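Local atomic coordinates of metastasis-associated protein MTA1 (Homo sapiens, PDB entry 6G16), a protein that probably serves as a scaffold subunit of the NuRD chromatin-remodelling and deacetylase complex, carrying a segment that docks onto another protein of that complex. Residues K48-C51 against T52-P56; A21-L24 against C25-I28. All blocks are in the same frame, centred on the assembly; numbering follows the deposited sequence.

Contact 1. Residues K48-C51 against T52-P56; sequences KAEC and TARLP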
loop_
_atom_site.group_PDB
_atom_site.type_symbol
_atom_site.label_atom_id
_atom_site.label_comp_id
_atom_site.label_asym_id
_atom_site.label_seq_id
_atom_site.Cartn_x
_atom_site.Cartn_y
_atom_site.Cartn_z
ATOM N N LYS B 48 29.464 15.675 -1.764
ATOM C CA LYS B 48 30.681 14.842 -1.632
ATOM C C LYS B 48 31.899 15.699 -1.236
ATOM O O LYS B 48 32.711 15.318 -0.384
ATOM C CB LYS B 48 30.970 14.093 -2.936
ATOM C CG LYS B 48 30.038 12.913 -3.155
ATOM C CD LYS B 48 30.129 12.348 -4.562
ATOM C CE LYS B 48 28.890 11.537 -4.901
ATOM N NZ LYS B 48 28.997 10.969 -6.271
ATOM N N ALA B 49 32.000 16.866 -1.856
ATOM C CA ALA B 49 33.063 17.793 -1.543
ATOM C C ALA B 49 32.994 18.179 -0.084
ATOM O O ALA B 49 33.929 17.902 0.680
ATOM C CB ALA B 49 32.962 19.027 -2.426
ATOM N N GLU B 50 31.867 18.772 0.318
ATOM C CA GLU B 50 31.739 19.286 1.688
ATOM C C GLU B 50 31.789 18.177 2.746
ATOM O O GLU B 50 32.175 18.424 3.878
ATOM C CB GLU B 50 30.479 20.118 1.864
ATOM C CG GLU B 50 30.617 21.170 2.968
ATOM C CD GLU B 50 29.307 21.522 3.671
ATOM O OE1 GLU B 50 28.287 20.774 3.568
ATOM O OE2 GLU B 50 29.307 22.557 4.375
ATOM N N CYS B 51 31.404 16.961 2.378
ATOM C CA CYS B 51 31.546 15.824 3.280
ATOM C C CYS B 51 33.024 15.463 3.486
ATOM O O CYS B 51 33.481 15.308 4.650
ATOM C CB CYS B 51 30.793 14.615 2.757
ATOM S SG CYS B 51 30.878 13.186 3.894
ATOM N N THR B 52 33.759 15.320 2.372
ATOM C CA THR B 52 35.207 15.003 2.440
ATOM C C THR B 52 35.989 16.102 3.195
ATOM O O THR B 52 36.935 15.802 3.943
ATOM C CB THR B 52 35.845 14.707 1.058
ATOM O OG1 THR B 52 35.689 15.831 0.186
ATOM C CG2 THR B 52 35.209 13.470 0.411
ATOM N N ALA B 53 35.558 17.359 3.039
ATOM C CA ALA B 53 36.169 18.494 3.756
ATOM C C ALA B 53 35.876 18.495 5.274
ATOM O O ALA B 53 36.791 18.650 6.090
ATOM C CB ALA B 53 35.718 19.807 3.138
ATOM N N ARG B 54 34.615 18.298 5.644
ATOM C CA ARG B 54 34.193 18.301 7.059
ATOM C C ARG B 54 34.213 16.909 7.756
ATOM O O ARG B 54 33.569 16.726 8.813
ATOM C CB ARG B 54 32.777 18.890 7.172
ATOM C CG ARG B 54 32.649 20.339 6.749
ATOM C CD ARG B 54 31.177 20.712 6.579
ATOM N NE ARG B 54 30.374 20.518 7.798
ATOM C CZ ARG B 54 29.109 20.924 7.959
ATOM N NH1 ARG B 54 28.466 21.560 6.979
ATOM N NH2 ARG B 54 28.479 20.690 9.120
ATOM N N LEU B 55 34.935 15.943 7.183
ATOM C CA LEU B 55 35.017 14.596 7.774
ATOM C C LEU B 55 35.677 14.513 9.176
ATOM O O LEU B 55 35.312 13.617 9.960
ATOM C CB LEU B 55 35.687 13.601 6.805
ATOM C CG LEU B 55 37.162 13.710 6.354
ATOM C CD1 LEU B 55 38.147 13.178 7.401
ATOM C CD2 LEU B 55 37.356 12.936 5.046
ATOM N N PRO B 56 36.645 15.425 9.500
ATOM C CA PRO B 56 37.215 15.357 10.863
ATOM C C PRO B 56 36.293 15.795 12.037
ATOM O O PRO B 56 36.747 16.522 12.929
ATOM C CB PRO B 56 38.476 16.265 10.768
ATOM C CG PRO B 56 38.265 17.128 9.578
ATOM C CD PRO B 56 37.486 16.279 8.618
#
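E50 and R54, one helical turn apart, lie side by side and point the same way, joined by a salt bridge between E50 OE2 and R54 NH1 at 2.9 Å. The guanidinium offers this N-H from its edge, in its own plane, while the carboxylate receives it from above its plane; the two flat groups stand 85° apart. The bend at the third side-chain torsion of R54 (chi3 58°) swings the guanidinium to the glutamate. Before that bend the chain runs alongside E50, with R54 CD 3.4 Å from E50 OE2. The backbone ties the pair again, R54 N donating to E50 O at 3.0 Å. With an alanine at E50 the carboxylate is gone, and the R54 guanidinium, without that mate, is likely to turn more freely.

The same closing turns carry the regular bonds T52 N to K48 O and A53 N to A49 O, both 2.9 Å. T52 OG1 sits between its own backbone N and carbonyl carbon (chi1 59°), which brings the hydroxyl back over the preceding turn, 2.8 Å from A49 O and 3.1 Å from K48 O. C51 faces inward, against L17 and A21 of helix 16-24 and an aromatic side chain of the partner protein. R54 is where the backbone leaves helical angles, so this is the C-terminal end of helix 44-53, with an i to i+4 glutamate-arginine bridge across its last turn.

Contact 2. Residues A21-L24 against C25-I28; sequences ARRL and CREI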
loop_
_atom_site.group_PDB
_atom_site.type_symbol
_atom_site.label_atom_id
_atom_site.label_comp_id
_atom_site.label_asym_id
_atom_site.label_seq_id
_atom_site.Cartn_x
_atom_site.Cartn_y
_atom_site.Cartn_z
ATOM N N ALA B 21 27.118 11.548 5.489
ATOM C CA ALA B 21 27.209 12.699 4.608
ATOM C C ALA B 21 25.881 13.473 4.542
ATOM O O ALA B 21 25.872 14.706 4.510
ATOM C CB ALA B 21 27.634 12.267 3.211
ATOM N N ARG B 22 24.774 12.736 4.495
ATOM C CA ARG B 22 23.446 13.335 4.425
ATOM C C ARG B 22 23.191 14.208 5.652
ATOM O O ARG B 22 22.553 15.262 5.546
ATOM C CB ARG B 22 22.358 12.253 4.307
ATOM C CG ARG B 22 22.344 11.524 2.975
ATOM C CD ARG B 22 21.138 10.624 2.793
ATOM N NE ARG B 22 20.931 9.755 3.942
ATOM C CZ ARG B 22 20.720 8.439 3.913
ATOM N NH1 ARG B 22 20.675 7.755 2.780
ATOM N NH2 ARG B 22 20.523 7.798 5.063
ATOM N N ARG B 23 23.687 13.772 6.813
ATOM C CA ARG B 23 23.515 14.552 8.049
ATOM C C ARG B 23 24.479 15.730 8.075
ATOM O O ARG B 23 24.052 16.870 8.242
ATOM C CB ARG B 23 23.631 13.675 9.291
ATOM C CG ARG B 23 22.375 12.838 9.522
ATOM C CD ARG B 23 22.324 12.231 10.916
ATOM N NE ARG B 23 21.092 11.472 11.187
ATOM C CZ ARG B 23 19.951 11.970 11.683
ATOM N NH1 ARG B 23 19.826 13.263 11.967
ATOM N NH2 ARG B 23 18.913 11.162 11.896
ATOM N N LEU B 24 25.759 15.469 7.843
ATOM C CA LEU B 24 26.762 16.539 7.740
ATOM C C LEU B 24 26.422 17.673 6.791
ATOM O O LEU B 24 26.651 18.835 7.124
ATOM C CB LEU B 24 28.108 15.970 7.284
ATOM C CG LEU B 24 29.038 15.428 8.377
ATOM C CD1 LEU B 24 30.468 15.405 7.819
ATOM C CD2 LEU B 24 28.970 16.259 9.678
ATOM N N CYS B 25 25.904 17.324 5.617
ATOM C CA CYS B 25 25.629 18.289 4.568
ATOM C C CYS B 25 24.125 18.569 4.451
ATOM O O CYS B 25 23.601 18.949 3.388
ATOM C CB CYS B 25 26.226 17.786 3.264
ATOM S SG CYS B 25 27.975 17.342 3.471
ATOM N N ARG B 26 23.442 18.420 5.582
ATOM C CA ARG B 26 22.048 18.823 5.728
ATOM C C ARG B 26 21.693 20.117 4.986
ATOM O O ARG B 26 20.666 20.185 4.347
ATOM C CB ARG B 26 21.721 18.951 7.227
ATOM C CG ARG B 26 20.285 19.352 7.538
ATOM C CD ARG B 26 19.916 19.115 9.000
ATOM N NE ARG B 26 20.091 17.712 9.400
ATOM C CZ ARG B 26 19.237 16.715 9.141
ATOM N NH1 ARG B 26 18.101 16.935 8.473
ATOM N NH2 ARG B 26 19.506 15.475 9.561
ATOM N N GLU B 27 22.540 21.133 5.073
ATOM C CA GLU B 27 22.212 22.458 4.510
ATOM C C GLU B 27 22.290 22.495 2.984
ATOM O O GLU B 27 21.656 23.342 2.347
ATOM C CB GLU B 27 23.116 23.565 5.100
ATOM C CG GLU B 27 23.233 23.629 6.625
ATOM C CD GLU B 27 21.907 23.537 7.368
ATOM O OE1 GLU B 27 20.857 23.947 6.788
ATOM O OE2 GLU B 27 21.936 23.057 8.542
ATOM N N ILE B 28 23.088 21.595 2.411
ATOM C CA ILE B 28 23.201 21.458 0.960
ATOM C C ILE B 28 22.129 20.519 0.391
ATOM O O ILE B 28 21.428 20.857 -0.553
ATOM C CB ILE B 28 24.582 20.935 0.567
ATOM C CG1 ILE B 28 25.630 22.002 0.942
ATOM C CG2 ILE B 28 24.628 20.646 -0.942
ATOM C CD1 ILE B 28 27.074 21.660 0.586
#
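C25 N donates to A21 O at 2.8 Å, the last regular i to i+4 bond of helix 16-24. The next link is shorter in sequence: R26 N reaches R23 O at 3.1 Å, three residues back, and approaches from above the carbonyl plane, 66° out of it. The change of pattern follows from C25, whose backbone leaves helical angles. C25 is also the residue immediately ahead of helix 26-29, at its N-cap position, and its carbonyl O accepts I28 N at 2.9 Å in the first turn of that helix. One residue thus ends one helix and begins the next, a helix-to-helix kink without an intervening loop of any length.

On one side of the kink the C25 side chain turns back along the first helix. Its SG, anti to the carbonyl carbon, lies 3.5 Å from A21 O and 4.1 Å from L24 CB, and the side chain also touches E50 of helix 44-53.

R23 and R26 run alongside each other, pointing the same way. R26 CG trans to the backbone N (chi1 -179°), followed by a bend at chi3, carries R26 NH2 to within 3.3 Å of R23 NH1 and 3.9 Å of R23 CG. The guanidinium planes are 52° apart. Both groups are donors and do not bond to each other; their closeness is probably tolerated because each is salt-bridged, through R23 NH2 and R26 NH1, to an acidic side chain of the chain of another protein. R22, one position earlier, likewise bridges an acidic side chain of that other chain through NH2, while its NH1 bonds to the partner's backbone.

Contact 2 comes first along the chain, at the junction of helix 16-24 with helix 26-29, and contact 1 follows in series at the end of helix 44-53. Their centres are 10 Å apart and they touch directly: E50 packs on C25 and I28, C51 on A21, and R54 NH1 approaches L24 O. The end of helix 44-53 therefore packs across the kink between the two earlier helices. Both contacts belong to the MTA R1 domain and both reach the partner protein, contact 2 mainly through arginines and contact 1 through packing, consistent with a small helical unit shaped for binding.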